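Local coordinates for protein carboxynorspermidine decarboxylase (Campylobacter jejuni subsp. jejuni 81116, PDB 3N29) that probably catalyses the pyridoxal-phosphate-dependent decarboxylation of carboxynorspermidine to norspermidine, using a beta/alpha-barrel fold, at residues M306-I311 with I376-V381; P45-E50 with V381-F386; G238-K243 with V274-G279. One frame throughout, in Å; residues are numbered along the deposited sequence.

How the contacts relate
Contacts 1 and 2 are both buried and share the loop that follows strand 369-372, meeting at Val381, and both reach the second subunit. Contact 3, partly buried, touches no other chain and joins the loop after barrel strand 232-234 to the end of helix 272-275. Chemistry follows place: contact 1 is a carboxylate that takes up a ligand amine, bridged to the loop by water and glycerol, contact 2 a single amide-to-phenol hydrogen bond, contact 3 an aromatic packing without a hydrogen bond across it. Pyridoxal phosphate links contacts 1 and 3, while the salt bridge from Asp308 OD1 to Lys382 NZ, 2.8 Å, ties contact 1 to contact 2.

Contact 1 of 3, residues M306-I311 with I376-V381; sequences MPDTII and IHYTIV. With NSD (N-(3-aminopropyl)propane-1,3-diamine), chain D; PLP (pyridoxal-5'-phosphate), chain C; GOL (glycerol), chain E.
The norspermidine pocket takes Asp308 from helix 307-311 and Tyr378 from the loop of residues 376-381; Cys205, Glu272 and Lys382 complete it. Asp308 OD2 lies 3.3 Å from Tyr378 CB, and no direct hydrogen bond joins the two segments; the ligands and a water make the bridge. The terminal amine N3 of norspermidine donates to Asp308 OD2 over 2.6 Å, and glycerol O1 gives that same oxygen a second bond. With CG of Asp308 turned beside its backbone N (chi1 -71°), the carboxylate reaches over to the amine. Its other oxygen, OD1, takes the Lys382 salt bridge, and bonds at both oxygens hold the carboxylate's orientation.

The Tyr378 ring runs alongside the polyamine. Its CD1 is 3.0 Å from norspermidine N3 and its CZ 3.2 Å from norspermidine C1, so the ring follows the ligand from one end to the other. Beyond it, the hydroxyl OH donates to the cofactor phosphate O1P, 2.6 Å away at the ring edge. One tyrosine thus touches both the polyamine and the pyridoxal phosphate. At the backbone, a water accepts from Asp308 N and donates to Tyr378 O at 2.8 Å; glycerol O2 also donates to Tyr378 O. The glycerol, probably from the crystallisation liquor, lies against Thr379 CG2 as well, and its O3 sits over one face of the His377 ring, 3.2 Å above the plane.

Around the site, helix 272-275 brings Glu272, itself hydrogen-bonded to norspermidine, against His377 and Tyr378, strand 46-50 packs Tyr47 on Ile376, Thr379 and Ile380, and helix 302-305 leads into helix 307-311, whose Ile310 and Ile311 meet Ile311 of the second subunit.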
loop_
_atom_site.group_PDB
_atom_site.type_symbol
_atom_site.label_atom_id
_atom_site.label_comp_id
_atom_site.label_asym_id
_atom_site.label_seq_id
_atom_site.Cartn_x
_atom_site.Cartn_y
_atom_site.Cartn_z
ATOM N N MET A 306 7.263 -3.868 -1.762
ATOM C CA MET A 306 8.175 -3.181 -0.879
ATOM C C MET A 306 7.675 -1.735 -0.786
ATOM O O MET A 306 8.419 -0.818 -1.135
ATOM C CB MET A 306 9.660 -3.237 -1.378
ATOM C CG MET A 306 10.330 -4.709 -1.447
ATOM S SD MET A 306 11.995 -4.731 -2.192
ATOM C CE MET A 306 11.625 -4.840 -3.927
ATOM N N PRO A 307 6.440 -1.518 -0.409
ATOM C CA PRO A 307 5.816 -0.202 -0.456
ATOM C C PRO A 307 6.609 0.912 0.223
ATOM O O PRO A 307 6.602 1.985 -0.263
ATOM C CB PRO A 307 4.489 -0.420 0.235
ATOM C CG PRO A 307 4.528 -1.719 0.779
ATOM C CD PRO A 307 5.586 -2.497 0.249
ATOM N N ASP A 308 7.264 0.633 1.320
ATOM C CA ASP A 308 8.038 1.648 1.983
ATOM C C ASP A 308 9.193 2.197 1.144
ATOM O O ASP A 308 9.576 3.296 1.344
ATOM C CB ASP A 308 8.499 1.242 3.370
ATOM C CG ASP A 308 7.361 1.186 4.386
ATOM O OD1 ASP A 308 6.266 1.703 4.157
ATOM O OD2 ASP A 308 7.566 0.604 5.410
ATOM N N THR A 309 9.689 1.438 0.179
ATOM C CA THR A 309 10.707 1.947 -0.691
ATOM C C THR A 309 10.189 3.170 -1.479
ATOM O O THR A 309 10.943 4.049 -1.760
ATOM C CB THR A 309 11.285 0.878 -1.625
ATOM O OG1 THR A 309 10.290 0.366 -2.485
ATOM C CG2 THR A 309 11.904 -0.239 -0.808
ATOM N N ILE A 310 8.906 3.146 -1.826
ATOM C CA ILE A 310 8.251 4.240 -2.578
ATOM C C ILE A 310 7.795 5.330 -1.615
ATOM O O ILE A 310 8.002 6.522 -1.899
ATOM C CB ILE A 310 6.993 3.736 -3.328
ATOM C CG1 ILE A 310 7.432 2.624 -4.290
ATOM C CG2 ILE A 310 6.305 4.932 -4.105
ATOM C CD1 ILE A 310 8.475 3.068 -5.247
ATOM N N ILE A 311 7.214 4.931 -0.477
ATOM C CA ILE A 311 6.623 5.888 0.472
ATOM C C ILE A 311 7.646 6.766 1.170
ATOM O O ILE A 311 7.466 7.993 1.247
ATOM C CB ILE A 311 5.687 5.162 1.482
ATOM C CG1 ILE A 311 4.456 4.610 0.711
ATOM C CG2 ILE A 311 5.197 6.071 2.685
ATOM C CD1 ILE A 311 3.649 3.561 1.511
ATOM N N ILE A 376 11.454 -8.345 5.690
ATOM C CA ILE A 376 10.401 -8.991 6.448
ATOM C C ILE A 376 9.613 -8.009 7.306
ATOM O O ILE A 376 8.457 -8.269 7.571
ATOM C CB ILE A 376 10.891 -10.217 7.329
ATOM C CG1 ILE A 376 11.749 -11.143 6.484
ATOM C CG2 ILE A 376 9.667 -10.948 7.887
ATOM C CD1 ILE A 376 11.024 -11.876 5.310
ATOM N N HIS A 377 10.216 -6.890 7.732
ATOM C CA HIS A 377 9.509 -5.918 8.637
ATOM C C HIS A 377 8.981 -4.762 7.800
ATOM O O HIS A 377 9.622 -4.406 6.810
ATOM C CB HIS A 377 10.460 -5.443 9.737
ATOM C CG HIS A 377 11.634 -4.637 9.244
ATOM N ND1 HIS A 377 12.849 -5.185 8.914
ATOM C CD2 HIS A 377 11.774 -3.295 9.077
ATOM C CE1 HIS A 377 13.687 -4.220 8.556
ATOM N NE2 HIS A 377 13.036 -3.070 8.604
ATOM N N TYR A 378 7.747 -4.307 8.070
ATOM C CA TYR A 378 7.099 -3.163 7.355
ATOM C C TYR A 378 7.048 -3.430 5.863
ATOM O O TYR A 378 7.253 -2.526 5.030
ATOM C CB TYR A 378 7.819 -1.821 7.696
ATOM C CG TYR A 378 7.591 -1.441 9.148
ATOM C CD1 TYR A 378 6.406 -0.794 9.539
ATOM C CD2 TYR A 378 8.510 -1.734 10.129
ATOM C CE1 TYR A 378 6.163 -0.441 10.783
ATOM C CE2 TYR A 378 8.264 -1.421 11.460
ATOM C CZ TYR A 378 7.072 -0.772 11.780
ATOM O OH TYR A 378 6.832 -0.419 13.046
ATOM N N THR A 379 6.804 -4.703 5.511
ATOM C CA THR A 379 6.661 -5.074 4.115
ATOM C C THR A 379 5.352 -5.846 3.941
ATOM O O THR A 379 4.324 -5.329 3.484
ATOM C CB THR A 379 7.834 -5.984 3.615
ATOM O OG1 THR A 379 8.123 -7.014 4.624
ATOM C CG2 THR A 379 9.073 -5.110 3.328
ATOM N N ILE A 380 5.423 -7.112 4.311
ATOM C CA ILE A 380 4.280 -8.039 4.249
ATOM C C ILE A 380 3.024 -7.418 4.843
ATOM O O ILE A 380 1.946 -7.449 4.222
ATOM C CB ILE A 380 4.606 -9.362 4.959
ATOM C CG1 ILE A 380 5.835 -10.028 4.309
ATOM C CG2 ILE A 380 3.410 -10.321 4.915
ATOM C CD1 ILE A 380 6.534 -11.029 5.248
ATOM N N VAL A 381 3.176 -6.830 6.030
ATOM C CA VAL A 381 2.050 -6.225 6.760
ATOM C C VAL A 381 1.368 -5.101 6.001
ATOM O O VAL A 381 0.266 -4.701 6.407
ATOM C CB VAL A 381 2.517 -5.667 8.144
ATOM C CG1 VAL A 381 2.994 -6.870 9.068
ATOM C CG2 VAL A 381 3.645 -4.597 8.003
HETATM C C1 NSD D . 8.979 1.761 12.257
HETATM N N1 NSD D . 10.357 1.575 12.609
HETATM C C2 NSD D . 8.573 3.195 12.221
HETATM N N2 NSD D . 6.337 3.243 11.381
HETATM C C3 NSD D . 7.108 3.395 12.376
HETATM N N3 NSD D . 6.165 1.380 7.418
HETATM C C4 NSD D . 6.680 2.942 10.199
HETATM C C5 NSD D . 5.552 2.804 9.215
HETATM C C6 NSD D . 6.057 2.751 7.796
HETATM N N1 PLP C . 4.350 0.827 19.948
HETATM C C2 PLP C . 3.554 1.725 19.293
HETATM C C2A PLP C . 2.443 2.426 20.033
HETATM C C3 PLP C . 3.777 1.933 17.896
HETATM O O3 PLP C . 2.968 2.833 17.200
HETATM C C4 PLP C . 4.799 1.241 17.220
HETATM C C4A PLP C . 4.988 1.448 15.723
HETATM C C5 PLP C . 5.634 0.367 17.934
HETATM C C6 PLP C . 5.373 0.184 19.308
HETATM C C5A PLP C . 6.756 -0.393 17.265
HETATM O O4P PLP C . 7.634 0.467 16.584
HETATM P P PLP C . 8.943 -0.057 15.879
HETATM O O1P PLP C . 8.509 -1.158 14.929
HETATM O O2P PLP C . 9.868 -0.637 16.976
HETATM O O3P PLP C . 9.618 1.083 15.263
HETATM C C1 GOL E . 11.219 -0.567 5.960
HETATM O O1 GOL E . 10.112 0.280 6.060
HETATM C C2 GOL E . 10.692 -1.951 5.715
HETATM O O2 GOL E . 9.629 -1.569 4.745
HETATM C C3 GOL E . 11.512 -2.845 4.834
HETATM O O3 GOL E . 12.117 -3.803 5.605
HETATM O O HOH W 1 7.949 -1.908 2.437
#

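Contact 2 of 3, residues P45-E50 with V381-F386; sequences PAYILE and VKNTTF
Tyr47 and Asn383 make this contact, each burying about as much surface as the other. Their side chains approach from opposite directions and meet through one hydrogen bond: Asn383 ND2 donates to Tyr47 OH over 3.1 Å, with the N-H...O angle at 169°. The phenol oxygen lies near the plane of the amide, and the bond is nearly straight. Ring and amide planes are turned 40° from each other, and the nitrogen reaches the ring obliquely, with ND2 3.5 Å from Tyr47 CE2.

The torsions explain the reach. Asn383 CG sits between its backbone N and carbonyl carbon (chi1 74°), which carries the amide out of the loop toward the strand, while Tyr47 CG lies beside its backbone N, and the ring extends to meet it.

Tyr47 OH has its stronger polar partner in His305 O, and the other end of the amide, OD1, accepts from Arg417 NH2 of the second subunit. Because a guanidinium can only donate, the flip of the amide is settled, and a strand residue of one subunit is linked through the asparagine to the tail of the other. Lys382, the residue before it, forms salt bridges with Asp308 and with Glu303 of the second subunit.

Strand 46-50 runs antiparallel to strand 279-290 and parallel to strand 393-397, and Tyr47 packs against Leu281 of the first and Leu394 of the second. The loop of residues 381-386 thus lies between this mixed sheet and the second subunit, where Phe386 makes a cation-pi contact with Lys382 of that subunit.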
loop_
_atom_site.group_PDB
_atom_site.type_symbol
_atom_site.label_atom_id
_atom_site.label_comp_id
_atom_site.label_asym_id
_atom_site.label_seq_id
_atom_site.Cartn_x
_atom_site.Cartn_y
_atom_site.Cartn_z
ATOM N N PRO A 45 7.643 -14.614 -6.737
ATOM C CA PRO A 45 8.460 -14.129 -5.645
ATOM C C PRO A 45 8.101 -14.716 -4.308
ATOM O O PRO A 45 6.999 -15.352 -4.153
ATOM C CB PRO A 45 8.172 -12.617 -5.644
ATOM C CG PRO A 45 6.735 -12.554 -6.142
ATOM C CD PRO A 45 6.604 -13.664 -7.127
ATOM N N ALA A 46 8.998 -14.540 -3.334
ATOM C CA ALA A 46 8.723 -15.097 -2.009
ATOM C C ALA A 46 9.433 -14.256 -0.942
ATOM O O ALA A 46 10.586 -13.921 -1.093
ATOM C CB ALA A 46 9.201 -16.660 -1.917
ATOM N N TYR A 47 8.800 -13.986 0.187
ATOM C CA TYR A 47 9.518 -13.451 1.319
ATOM C C TYR A 47 10.012 -14.681 2.132
ATOM O O TYR A 47 9.178 -15.543 2.454
ATOM C CB TYR A 47 8.623 -12.642 2.254
ATOM C CG TYR A 47 7.913 -11.404 1.670
ATOM C CD1 TYR A 47 8.526 -10.188 1.663
ATOM C CD2 TYR A 47 6.640 -11.500 1.108
ATOM C CE1 TYR A 47 7.893 -9.079 1.149
ATOM C CE2 TYR A 47 6.000 -10.383 0.612
ATOM C CZ TYR A 47 6.652 -9.178 0.581
ATOM O OH TYR A 47 5.975 -8.019 0.126
ATOM N N ILE A 48 11.283 -14.727 2.478
ATOM C CA ILE A 48 11.847 -15.864 3.181
ATOM C C ILE A 48 12.466 -15.445 4.508
ATOM O O ILE A 48 13.451 -14.704 4.576
ATOM C CB ILE A 48 12.833 -16.626 2.290
ATOM C CG1 ILE A 48 12.201 -16.972 0.949
ATOM C CG2 ILE A 48 13.298 -17.934 3.048
ATOM C CD1 ILE A 48 13.161 -17.747 0.015
ATOM N N LEU A 49 11.789 -15.776 5.564
ATOM C CA LEU A 49 12.305 -15.494 6.925
ATOM C C LEU A 49 13.247 -16.592 7.352
ATOM O O LEU A 49 12.953 -17.772 7.107
ATOM C CB LEU A 49 11.163 -15.388 7.879
ATOM C CG LEU A 49 11.456 -15.309 9.394
ATOM C CD1 LEU A 49 11.933 -13.989 9.720
ATOM C CD2 LEU A 49 10.172 -15.447 10.129
ATOM N N GLU A 50 14.346 -16.213 7.998
ATOM C CA GLU A 50 15.374 -17.160 8.395
ATOM C C GLU A 50 15.275 -17.350 9.894
ATOM O O GLU A 50 15.455 -16.415 10.642
ATOM C CB GLU A 50 16.737 -16.713 7.932
ATOM C CG GLU A 50 16.844 -16.621 6.412
ATOM C CD GLU A 50 18.119 -15.941 5.941
ATOM O OE1 GLU A 50 19.230 -16.377 6.349
ATOM O OE2 GLU A 50 18.026 -14.968 5.175
ATOM N N VAL A 381 3.176 -6.830 6.030
ATOM C CA VAL A 381 2.050 -6.225 6.760
ATOM C C VAL A 381 1.368 -5.101 6.001
ATOM O O VAL A 381 0.266 -4.701 6.407
ATOM C CB VAL A 381 2.517 -5.667 8.144
ATOM C CG1 VAL A 381 2.994 -6.870 9.068
ATOM C CG2 VAL A 381 3.645 -4.597 8.003
ATOM N N LYS A 382 1.982 -4.585 4.953
ATOM C CA LYS A 382 1.394 -3.470 4.268
ATOM C C LYS A 382 1.461 -3.612 2.772
ATOM O O LYS A 382 1.427 -2.600 2.024
ATOM C CB LYS A 382 2.001 -2.148 4.719
ATOM C CG LYS A 382 3.458 -1.957 4.391
ATOM C CD LYS A 382 4.035 -0.840 5.389
ATOM C CE LYS A 382 3.268 0.496 5.529
ATOM N NZ LYS A 382 3.439 1.458 4.384
ATOM N N ASN A 383 1.565 -4.845 2.308
ATOM C CA ASN A 383 1.608 -5.095 0.879
ATOM C C ASN A 383 0.231 -5.199 0.225
ATOM O O ASN A 383 -0.829 -5.172 0.905
ATOM C CB ASN A 383 2.564 -6.196 0.493
ATOM C CG ASN A 383 2.074 -7.622 0.834
ATOM O OD1 ASN A 383 0.933 -7.823 1.207
ATOM N ND2 ASN A 383 2.999 -8.618 0.693
ATOM N N THR A 384 0.236 -5.259 -1.100
ATOM C CA THR A 384 -1.017 -5.134 -1.834
ATOM C C THR A 384 -1.052 -6.057 -3.049
ATOM O O THR A 384 -0.022 -6.560 -3.441
ATOM C CB THR A 384 -1.237 -3.616 -2.338
ATOM O OG1 THR A 384 -0.479 -3.351 -3.513
ATOM C CG2 THR A 384 -0.733 -2.529 -1.194
ATOM N N THR A 385 -2.264 -6.223 -3.608
ATOM C CA THR A 385 -2.543 -6.890 -4.847
ATOM C C THR A 385 -2.894 -5.891 -5.938
ATOM O O THR A 385 -3.636 -6.216 -6.847
ATOM C CB THR A 385 -3.685 -7.940 -4.646
ATOM O OG1 THR A 385 -4.867 -7.318 -4.111
ATOM C CG2 THR A 385 -3.213 -9.064 -3.708
ATOM N N PHE A 386 -2.244 -4.726 -5.897
ATOM C CA PHE A 386 -2.443 -3.710 -6.897
ATOM C C PHE A 386 -2.079 -4.321 -8.241
ATOM O O PHE A 386 -1.060 -5.037 -8.367
ATOM C CB PHE A 386 -1.574 -2.504 -6.589
ATOM C CG PHE A 386 -1.679 -1.381 -7.604
ATOM C CD1 PHE A 386 -2.920 -0.907 -8.018
ATOM C CD2 PHE A 386 -0.560 -0.798 -8.130
ATOM C CE1 PHE A 386 -3.030 0.114 -8.921
ATOM C CE2 PHE A 386 -0.661 0.232 -9.056
ATOM C CZ PHE A 386 -1.886 0.700 -9.429
#

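Contact 3 of 3, residues G238-K243 with V274-G279; sequences GHHITK and VGWQTG. With PLP (pyridoxal-5'-phosphate), chain C.
Trp276 directs its CG anti to the backbone N (chi1 176°), which swings the indole out toward residues 240-243, and His240, at chi1 -144°, turns its imidazole end to meet it. The result is a T-shaped stack: the histidine presents the CE1 edge to the face of the tryptophan six-membered ring, with ring centroids 4.4 Å apart and planes at 75°. The closest pair, His240 CE1 and Trp276 CE3, stands at 3.3 Å, over the indole plane but offset toward its rim.

Lys243 shares that side of the indole. Its CB lies over the same face near the rim, and also above the centre of the imidazole at 3.7 Å, so the lysine fills the corner where the two rings meet. Farther out, Lys243 CD comes to 3.9 Å from Trp276 CZ2. Across the opposite face of the indole lies Gln277 CG, from the next residue in the chain. Thr242 slides past the tryptophan the other way, its OG1 3.4 Å from Trp276 CB; that hydroxyl is hydrogen-bonded to Ala273 O.

Each partner stands in a turn: type I from His240 to Lys243, type II from Gly275 to Thr278. At the head of the first segment, Gly238 N donates to the phosphate O2P of pyridoxal phosphate over 2.8 Å.

The contact itself is ring and aliphatic packing, with the bond from Thr242 to Ala273 as the polar tie next to it; together they join the loop that grips the cofactor phosphate to the end of helix 272-275, whose Glu272 N binds the same cofactor.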
loop_
_atom_site.group_PDB
_atom_site.type_symbol
_atom_site.label_atom_id
_atom_site.label_comp_id
_atom_site.label_asym_id
_atom_site.label_seq_id
_atom_site.Cartn_x
_atom_site.Cartn_y
_atom_site.Cartn_z
ATOM N N GLY A 238 10.496 1.563 18.628
ATOM C CA GLY A 238 11.501 2.382 18.006
ATOM C C GLY A 238 12.933 2.219 18.446
ATOM O O GLY A 238 13.792 2.965 18.001
ATOM N N HIS A 239 13.166 1.270 19.342
ATOM C CA HIS A 239 14.493 0.977 19.920
ATOM C C HIS A 239 15.106 -0.024 18.947
ATOM O O HIS A 239 14.602 -1.134 18.790
ATOM C CB HIS A 239 14.336 0.352 21.314
ATOM C CG HIS A 239 13.293 1.044 22.149
ATOM N ND1 HIS A 239 13.419 2.350 22.525
ATOM C CD2 HIS A 239 12.046 0.669 22.532
ATOM C CE1 HIS A 239 12.323 2.750 23.153
ATOM N NE2 HIS A 239 11.475 1.740 23.184
ATOM N N HIS A 240 16.195 0.361 18.316
ATOM C CA HIS A 240 16.793 -0.430 17.234
ATOM C C HIS A 240 17.783 -1.378 17.914
ATOM O O HIS A 240 18.980 -1.397 17.594
ATOM C CB HIS A 240 17.571 0.556 16.331
ATOM C CG HIS A 240 17.536 0.233 14.877
ATOM N ND1 HIS A 240 16.917 -0.881 14.366
ATOM C CD2 HIS A 240 17.981 0.938 13.800
ATOM C CE1 HIS A 240 17.016 -0.880 13.051
ATOM N NE2 HIS A 240 17.648 0.213 12.676
ATOM N N ILE A 241 17.266 -2.163 18.829
ATOM C CA ILE A 241 18.056 -2.966 19.748
ATOM C C ILE A 241 18.937 -3.987 19.058
ATOM O O ILE A 241 20.043 -4.332 19.549
ATOM C CB ILE A 241 17.110 -3.669 20.756
ATOM C CG1 ILE A 241 16.434 -2.627 21.653
ATOM C CG2 ILE A 241 17.912 -4.671 21.687
ATOM C CD1 ILE A 241 15.260 -3.145 22.467
ATOM N N THR A 242 18.466 -4.500 17.936
ATOM C CA THR A 242 19.153 -5.579 17.273
ATOM C C THR A 242 20.026 -5.088 16.094
ATOM O O THR A 242 20.671 -5.885 15.428
ATOM C CB THR A 242 18.163 -6.618 16.744
ATOM O OG1 THR A 242 17.228 -5.974 15.861
ATOM C CG2 THR A 242 17.443 -7.274 17.892
ATOM N N LYS A 243 20.111 -3.794 15.899
ATOM C CA LYS A 243 21.025 -3.251 14.904
ATOM C C LYS A 243 22.433 -3.237 15.473
ATOM O O LYS A 243 22.664 -2.965 16.676
ATOM C CB LYS A 243 20.644 -1.839 14.505
ATOM C CG LYS A 243 21.566 -1.205 13.426
ATOM C CD LYS A 243 20.869 -0.113 12.652
ATOM C CE LYS A 243 21.866 0.869 11.928
ATOM N NZ LYS A 243 22.922 0.115 11.190
ATOM N N VAL A 274 12.552 -6.871 16.212
ATOM C CA VAL A 274 12.318 -8.290 16.096
ATOM C C VAL A 274 12.619 -8.822 14.699
ATOM O O VAL A 274 13.242 -9.811 14.565
ATOM C CB VAL A 274 10.896 -8.650 16.511
ATOM C CG1 VAL A 274 10.644 -10.071 16.343
ATOM C CG2 VAL A 274 10.646 -8.254 17.936
ATOM N N GLY A 275 12.182 -8.096 13.680
ATOM C CA GLY A 275 12.318 -8.496 12.301
ATOM C C GLY A 275 13.558 -8.053 11.563
ATOM O O GLY A 275 13.757 -8.424 10.459
ATOM N N TRP A 276 14.398 -7.285 12.218
ATOM C CA TRP A 276 15.521 -6.638 11.606
ATOM C C TRP A 276 16.510 -7.647 11.054
ATOM O O TRP A 276 17.072 -8.420 11.776
ATOM C CB TRP A 276 16.221 -5.706 12.629
ATOM C CG TRP A 276 17.441 -5.054 12.127
ATOM C CD1 TRP A 276 18.711 -5.415 12.378
ATOM C CD2 TRP A 276 17.516 -3.945 11.254
ATOM N NE1 TRP A 276 19.570 -4.621 11.721
ATOM C CE2 TRP A 276 18.858 -3.695 11.024
ATOM C CE3 TRP A 276 16.571 -3.146 10.625
ATOM C CZ2 TRP A 276 19.279 -2.680 10.201
ATOM C CZ3 TRP A 276 16.991 -2.143 9.826
ATOM C CH2 TRP A 276 18.331 -1.913 9.622
ATOM N N GLN A 277 16.723 -7.560 9.756
ATOM C CA GLN A 277 17.635 -8.417 9.046
ATOM C C GLN A 277 17.355 -9.914 9.286
ATOM O O GLN A 277 18.248 -10.680 9.416
ATOM C CB GLN A 277 19.085 -8.042 9.327
ATOM C CG GLN A 277 19.381 -6.653 8.927
ATOM C CD GLN A 277 20.806 -6.230 9.032
ATOM O OE1 GLN A 277 21.604 -6.841 9.683
ATOM N NE2 GLN A 277 21.113 -5.138 8.396
ATOM N N THR A 278 16.099 -10.280 9.364
ATOM C CA THR A 278 15.717 -11.672 9.459
ATOM C C THR A 278 15.403 -12.357 8.131
ATOM O O THR A 278 15.222 -13.509 8.097
ATOM C CB THR A 278 14.524 -11.873 10.408
ATOM O OG1 THR A 278 13.378 -11.210 9.911
ATOM C CG2 THR A 278 14.841 -11.353 11.748
ATOM N N GLY A 279 15.260 -11.619 7.053
ATOM C CA GLY A 279 14.861 -12.236 5.808
ATOM C C GLY A 279 14.861 -11.362 4.578
ATOM O O GLY A 279 14.977 -10.188 4.685
HETATM N N1 PLP C . 4.350 0.827 19.948
HETATM C C2 PLP C . 3.554 1.725 19.293
HETATM C C2A PLP C . 2.443 2.426 20.033
HETATM C C3 PLP C . 3.777 1.933 17.896
HETATM O O3 PLP C . 2.968 2.833 17.200
HETATM C C4 PLP C . 4.799 1.241 17.220
HETATM C C4A PLP C . 4.988 1.448 15.723
HETATM C C5 PLP C . 5.634 0.367 17.934
HETATM C C6 PLP C . 5.373 0.184 19.308
HETATM C C5A PLP C . 6.756 -0.393 17.265
HETATM O O4P PLP C . 7.634 0.467 16.584
HETATM P P PLP C . 8.943 -0.057 15.879
HETATM O O1P PLP C . 8.509 -1.158 14.929
HETATM O O2P PLP C . 9.868 -0.637 16.976
HETATM O O3P PLP C . 9.618 1.083 15.263
#